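Local coordinates for protein HTLV-2 integrase catalytic core domain (PDB 6QBT) that probably inserts viral DNA into host chromosomes, as the magnesium-binding catalytic core of a retroviral integrase, at residues V28-V39 with L104-I112. Residues are numbered along the deposited sequence; the frame is centred on the assembly and turned at random.
Sequences VWVDTFSGAVSV and LVERTNGII
In the RNase H-like fold of the integrase core, the antiparallel hairpin of strands 22-31 and 37-42 offers one face to helix 104-122, and V28, V30, V37 and V39 all point at L104-I112. Beta-branched valines suit extended strands and give the hairpin a mostly apolar face. V30 and L104 meet tip to tip, V30 CG2 lying 3.7 Å from L104 CD2; the L104 side chain crosses that of T32 at about a right angle, with L104 CD2 3.8 Å from T32 CA. A turn later, chi1 of T108 (-59°) sets OG1 beside the backbone N, leaving CG2 anti to that N and directed at V37, T108 CG2 to V37 CG2 3.7 Å. The hydroxyl donates to L104 O (T108 OG1 to O, 2.6 Å) and accepts from a water that donates to G35 O, so a polar group is satisfied beside valines. N109 OD1 lies 3.5 Å from V28 CG2, a plain van der Waals contact, while I112 CD1 reaches V39 CG1 at 4.3 Å. V105 CG2 packs 4.0 Å from V30 CG1, and V105 also touches D13 of strand 9-19, which with D70 binds the magnesium ion, about 8 Å from the V105 side chain; helix 128-142 packs L139 against V37 and I112, and helix 47-61 covers W29 and S38 on the sheet's other face.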
ATOM      1  N   VAL A  28     -17.503   2.596  -5.597  1.00 33.90           N
ATOM      2  CA  VAL A  28     -16.821   2.026  -6.737  1.00 33.84           C
ATOM      3  C   VAL A  28     -16.389   3.157  -7.679  1.00 33.89           C
ATOM      4  O   VAL A  28     -17.196   3.967  -8.083  1.00 33.62           O
ATOM      5  CB  VAL A  28     -17.774   1.061  -7.490  1.00 35.45           C
ATOM      6  CG1 VAL A  28     -17.164   0.554  -8.800  1.00 37.18           C
ATOM      7  CG2 VAL A  28     -18.192  -0.101  -6.596  1.00 35.91           C
ATOM      8  N   TRP A  29     -15.118   3.194  -8.037  1.00 32.99           N
ATOM      9  CA  TRP A  29     -14.641   4.142  -9.049  1.00 35.54           C
ATOM     10  C   TRP A  29     -13.975   3.332 -10.126  1.00 34.41           C
ATOM     11  O   TRP A  29     -13.233   2.391  -9.817  1.00 31.40           O
ATOM     12  CB  TRP A  29     -13.601   5.123  -8.468  1.00 34.75           C
ATOM     13  CG  TRP A  29     -14.206   6.062  -7.530  1.00 34.06           C
ATOM     14  CD1 TRP A  29     -14.253   5.960  -6.158  1.00 34.04           C
ATOM     15  CD2 TRP A  29     -14.876   7.248  -7.872  1.00 33.17           C
ATOM     16  NE1 TRP A  29     -14.907   7.042  -5.633  1.00 33.82           N
ATOM     17  CE2 TRP A  29     -15.305   7.850  -6.667  1.00 34.02           C
ATOM     18  CE3 TRP A  29     -15.181   7.871  -9.092  1.00 34.83           C
ATOM     19  CZ2 TRP A  29     -16.031   9.048  -6.650  1.00 34.03           C
ATOM     20  CZ3 TRP A  29     -15.880   9.063  -9.072  1.00 33.09           C
ATOM     21  CH2 TRP A  29     -16.289   9.647  -7.859  1.00 32.33           C
ATOM     22  N   VAL A  30     -14.206   3.705 -11.376  1.00 33.31           N
ATOM     23  CA  VAL A  30     -13.595   2.966 -12.474  1.00 36.99           C
ATOM     24  C   VAL A  30     -13.125   3.917 -13.572  1.00 37.24           C
ATOM     25  O   VAL A  30     -13.842   4.847 -13.953  1.00 36.42           O
ATOM     26  CB  VAL A  30     -14.518   1.811 -12.962  1.00 36.56           C
ATOM     27  CG1 VAL A  30     -15.911   2.299 -13.173  1.00 40.21           C
ATOM     28  CG2 VAL A  30     -13.968   1.129 -14.204  1.00 36.03           C
ATOM     29  N   ASP A  31     -11.888   3.697 -14.028  1.00 36.25           N
ATOM     30  CA  ASP A  31     -11.324   4.504 -15.069  1.00 35.10           C
ATOM     31  C   ASP A  31     -11.943   4.086 -16.392  1.00 36.18           C
ATOM     32  O   ASP A  31     -11.966   2.898 -16.711  1.00 38.66           O
ATOM     33  CB  ASP A  31      -9.833   4.301 -15.110  1.00 34.89           C
ATOM     34  CG  ASP A  31      -9.162   5.267 -16.027  1.00 33.18           C
ATOM     35  OD1 ASP A  31      -9.167   5.038 -17.248  1.00 32.31           O
ATOM     36  OD2 ASP A  31      -8.650   6.267 -15.517  1.00 32.48           O
ATOM     37  N   THR A  32     -12.430   5.058 -17.159  1.00 34.71           N
ATOM     38  CA  THR A  32     -13.144   4.788 -18.415  1.00 33.19           C
ATOM     39  C   THR A  32     -12.212   4.361 -19.544  1.00 34.22           C
ATOM     40  O   THR A  32     -12.696   3.902 -20.553  1.00 35.02           O
ATOM     41  CB  THR A  32     -13.931   6.022 -18.919  1.00 31.82           C
ATOM     42  OG1 THR A  32     -13.042   7.135 -19.039  1.00 33.46           O
ATOM     43  CG2 THR A  32     -15.043   6.402 -17.972  1.00 30.74           C
ATOM     44  N   PHE A  33     -10.903   4.571 -19.397  1.00 32.87           N
ATOM     45  CA  PHE A  33      -9.929   4.186 -20.396  1.00 32.57           C
ATOM     46  C   PHE A  33      -9.320   2.808 -20.076  1.00 31.50           C
ATOM     47  O   PHE A  33      -9.331   1.939 -20.905  1.00 29.17           O
ATOM     48  CB  PHE A  33      -8.824   5.288 -20.542  1.00 33.86           C
ATOM     49  CG  PHE A  33      -7.712   4.895 -21.457  1.00 33.96           C
ATOM     50  CD1 PHE A  33      -7.807   5.123 -22.848  1.00 34.65           C
ATOM     51  CD2 PHE A  33      -6.581   4.248 -20.960  1.00 33.83           C
ATOM     52  CE1 PHE A  33      -6.793   4.713 -23.710  1.00 33.04           C
ATOM     53  CE2 PHE A  33      -5.564   3.827 -21.824  1.00 34.27           C
ATOM     54  CZ  PHE A  33      -5.667   4.063 -23.201  1.00 33.44           C
ATOM     55  N   SER A  34      -8.747   2.628 -18.889  1.00 33.55           N
ATOM     56  CA  SER A  34      -8.079   1.355 -18.520  1.00 34.64           C
ATOM     57  C   SER A  34      -9.056   0.261 -18.046  1.00 37.05           C
ATOM     58  O   SER A  34      -8.733  -0.933 -18.087  1.00 37.38           O
ATOM     59  CB  SER A  34      -7.071   1.607 -17.408  1.00 33.67           C
ATOM     60  OG  SER A  34      -7.727   2.061 -16.224  1.00 33.32           O
ATOM     61  N   GLY A  35     -10.232   0.685 -17.564  1.00 38.30           N
ATOM     62  CA  GLY A  35     -11.139  -0.186 -16.819  1.00 36.58           C
ATOM     63  C   GLY A  35     -10.688  -0.479 -15.396  1.00 36.65           C
ATOM     64  O   GLY A  35     -11.347  -1.250 -14.712  1.00 35.88           O
ATOM     65  N   ALA A  36      -9.598   0.140 -14.945  1.00 31.75           N
ATOM     66  CA  ALA A  36      -9.082  -0.098 -13.605  1.00 35.18           C
ATOM     67  C   ALA A  36     -10.040   0.407 -12.529  1.00 35.26           C
ATOM     68  O   ALA A  36     -10.716   1.424 -12.710  1.00 33.43           O
ATOM     69  CB  ALA A  36      -7.710   0.548 -13.430  1.00 37.72           C
ATOM     70  N   VAL A  37     -10.061  -0.309 -11.402  1.00 33.08           N
ATOM     71  CA  VAL A  37     -11.115  -0.175 -10.413  1.00 34.63           C
ATOM     72  C   VAL A  37     -10.583   0.147  -9.052  1.00 33.84           C
ATOM     73  O   VAL A  37      -9.586  -0.416  -8.650  1.00 33.98           O
ATOM     74  CB  VAL A  37     -11.874  -1.522 -10.216  1.00 36.13           C
ATOM     75  CG1 VAL A  37     -13.144  -1.311  -9.425  1.00 35.26           C
ATOM     76  CG2 VAL A  37     -12.201  -2.131 -11.566  1.00 39.77           C
ATOM     77  N   SER A  38     -11.337   0.959  -8.317  1.00 33.54           N
ATOM     78  CA  SER A  38     -11.276   1.002  -6.856  1.00 32.92           C
ATOM     79  C   SER A  38     -12.643   0.694  -6.242  1.00 33.26           C
ATOM     80  O   SER A  38     -13.669   1.151  -6.736  1.00 34.27           O
ATOM     81  CB  SER A  38     -10.862   2.380  -6.377  1.00 32.96           C
ATOM     82  OG  SER A  38     -10.743   2.401  -4.965  1.00 35.87           O
ATOM     83  N   VAL A  39     -12.651  -0.031  -5.133  1.00 33.80           N
ATOM     84  CA  VAL A  39     -13.872  -0.249  -4.403  1.00 37.15           C
ATOM     85  C   VAL A  39     -13.549  -0.166  -2.942  1.00 35.70           C
ATOM     86  O   VAL A  39     -12.564  -0.744  -2.518  1.00 37.64           O
ATOM     87  CB  VAL A  39     -14.544  -1.617  -4.753  1.00 42.57           C
ATOM     88  CG1 VAL A  39     -13.520  -2.716  -4.922  1.00 47.03           C
ATOM     89  CG2 VAL A  39     -15.580  -2.045  -3.702  1.00 43.75           C
ATOM     90  N   LEU A 104     -20.486   0.685 -17.785  1.00 38.46           N
ATOM     91  CA  LEU A 104     -19.167   0.467 -17.133  1.00 39.59           C
ATOM     92  C   LEU A 104     -19.210   0.176 -15.626  1.00 40.97           C
ATOM     93  O   LEU A 104     -18.522  -0.730 -15.146  1.00 38.56           O
ATOM     94  CB  LEU A 104     -18.197   1.628 -17.380  1.00 38.09           C
ATOM     95  CG  LEU A 104     -16.774   1.402 -16.823  1.00 41.95           C
ATOM     96  CD1 LEU A 104     -16.137   0.154 -17.447  1.00 42.12           C
ATOM     97  CD2 LEU A 104     -15.901   2.639 -17.006  1.00 42.12           C
ATOM     98  N   VAL A 105     -19.980   0.961 -14.886  1.00 43.31           N
ATOM     99  CA  VAL A 105     -19.995   0.795 -13.448  1.00 48.26           C
ATOM    100  C   VAL A 105     -20.792  -0.462 -13.114  1.00 47.77           C
ATOM    101  O   VAL A 105     -20.289  -1.292 -12.347  1.00 47.15           O
ATOM    102  CB  VAL A 105     -20.540   2.014 -12.691  1.00 50.17           C
ATOM    103  CG1 VAL A 105     -20.408   1.783 -11.187  1.00 51.54           C
ATOM    104  CG2 VAL A 105     -19.773   3.264 -13.093  1.00 52.04           C
ATOM    105  N   GLU A 106     -21.984  -0.607 -13.713  1.00 44.96           N
ATOM    106  CA  GLU A 106     -22.858  -1.782 -13.499  1.00 48.43           C
ATOM    107  C   GLU A 106     -22.156  -3.098 -13.802  1.00 44.28           C
ATOM    108  O   GLU A 106     -22.245  -4.055 -13.050  1.00 44.56           O
ATOM    109  CB  GLU A 106     -24.123  -1.720 -14.358  1.00 52.82           C
ATOM    110  CG  GLU A 106     -25.242  -0.860 -13.797  1.00 60.31           C
ATOM    111  CD  GLU A 106     -26.563  -1.068 -14.522  1.00 69.15           C
ATOM    112  OE1 GLU A 106     -26.554  -1.317 -15.765  1.00 76.75           O
ATOM    113  OE2 GLU A 106     -27.614  -0.977 -13.843  1.00 76.07           O
ATOM    114  N   ARG A 107     -21.475  -3.122 -14.929  1.00 41.02           N
ATOM    115  CA  ARG A 107     -20.761  -4.272 -15.362  1.00 39.17           C
ATOM    116  C   ARG A 107     -19.601  -4.499 -14.378  1.00 38.14           C
ATOM    117  O   ARG A 107     -19.383  -5.645 -13.963  1.00 36.22           O
ATOM    118  CB  ARG A 107     -20.310  -4.060 -16.800  1.00 42.41           C
ATOM    119  CG  ARG A 107     -19.511  -5.198 -17.393  1.00 48.04           C
ATOM    120  CD  ARG A 107     -19.214  -5.025 -18.890  1.00 49.66           C
ATOM    121  NE  ARG A 107     -18.512  -3.767 -19.190  1.00 50.17           N
ATOM    122  CZ  ARG A 107     -19.092  -2.643 -19.634  1.00 50.83           C
ATOM    123  NH1 ARG A 107     -20.418  -2.565 -19.856  1.00 47.51           N
ATOM    124  NH2 ARG A 107     -18.331  -1.573 -19.857  1.00 50.97           N
ATOM    125  N   THR A 108     -18.893  -3.435 -13.970  1.00 34.63           N
ATOM    126  CA  THR A 108     -17.841  -3.569 -12.978  1.00 36.27           C
ATOM    127  C   THR A 108     -18.375  -4.032 -11.588  1.00 37.11           C
ATOM    128  O   THR A 108     -17.788  -4.913 -10.963  1.00 37.85           O
ATOM    129  CB  THR A 108     -17.021  -2.271 -12.814  1.00 37.41           C
ATOM    130  OG1 THR A 108     -16.433  -1.921 -14.071  1.00 37.15           O
ATOM    131  CG2 THR A 108     -15.899  -2.480 -11.786  1.00 35.35           C
ATOM    132  N   ASN A 109     -19.489  -3.463 -11.135  1.00 37.72           N
ATOM    133  CA  ASN A 109     -20.191  -3.952  -9.941  1.00 37.73           C
ATOM    134  C   ASN A 109     -20.400  -5.446  -9.993  1.00 37.07           C
ATOM    135  O   ASN A 109     -20.078  -6.145  -9.030  1.00 38.01           O
ATOM    136  CB  ASN A 109     -21.561  -3.305  -9.782  1.00 37.84           C
ATOM    137  CG  ASN A 109     -21.486  -1.822  -9.430  1.00 39.83           C
ATOM    138  OD1 ASN A 109     -20.439  -1.305  -9.030  1.00 39.63           O
ATOM    139  ND2 ASN A 109     -22.614  -1.136  -9.557  1.00 38.17           N
ATOM    140  N   GLY A 110     -20.921  -5.924 -11.118  1.00 34.01           N
ATOM    141  CA  GLY A 110     -21.255  -7.338 -11.293  1.00 33.53           C
ATOM    142  C   GLY A 110     -20.022  -8.216 -11.237  1.00 34.45           C
ATOM    143  O   GLY A 110     -20.037  -9.283 -10.643  1.00 34.99           O
ATOM    144  N   ILE A 111     -18.929  -7.755 -11.826  1.00 35.94           N
ATOM    145  CA  ILE A 111     -17.707  -8.548 -11.817  1.00 39.02           C
ATOM    146  C   ILE A 111     -17.129  -8.585 -10.378  1.00 40.00           C
ATOM    147  O   ILE A 111     -16.726  -9.665  -9.862  1.00 38.46           O
ATOM    148  CB  ILE A 111     -16.688  -8.011 -12.851  1.00 41.38           C
ATOM    149  CG1 ILE A 111     -17.272  -8.148 -14.266  1.00 41.80           C
ATOM    150  CG2 ILE A 111     -15.354  -8.754 -12.744  1.00 39.78           C
ATOM    151  CD1 ILE A 111     -16.668  -7.193 -15.264  1.00 43.47           C
ATOM    152  N   ILE A 112     -17.136  -7.418  -9.728  1.00 40.00           N
ATOM    153  CA  ILE A 112     -16.734  -7.326  -8.324  1.00 41.11           C
ATOM    154  C   ILE A 112     -17.553  -8.287  -7.463  1.00 39.06           C
ATOM    155  O   ILE A 112     -16.964  -9.112  -6.763  1.00 38.73           O
ATOM    156  CB  ILE A 112     -16.837  -5.889  -7.780  1.00 42.91           C
ATOM    157  CG1 ILE A 112     -15.775  -5.010  -8.437  1.00 47.50           C
ATOM    158  CG2 ILE A 112     -16.663  -5.870  -6.262  1.00 42.23           C
ATOM    159  CD1 ILE A 112     -14.343  -5.443  -8.122  1.00 53.99           C
TER
HETATM  160  O   HOH W   1     -13.749  -2.494 -15.187  1.00 40.33           O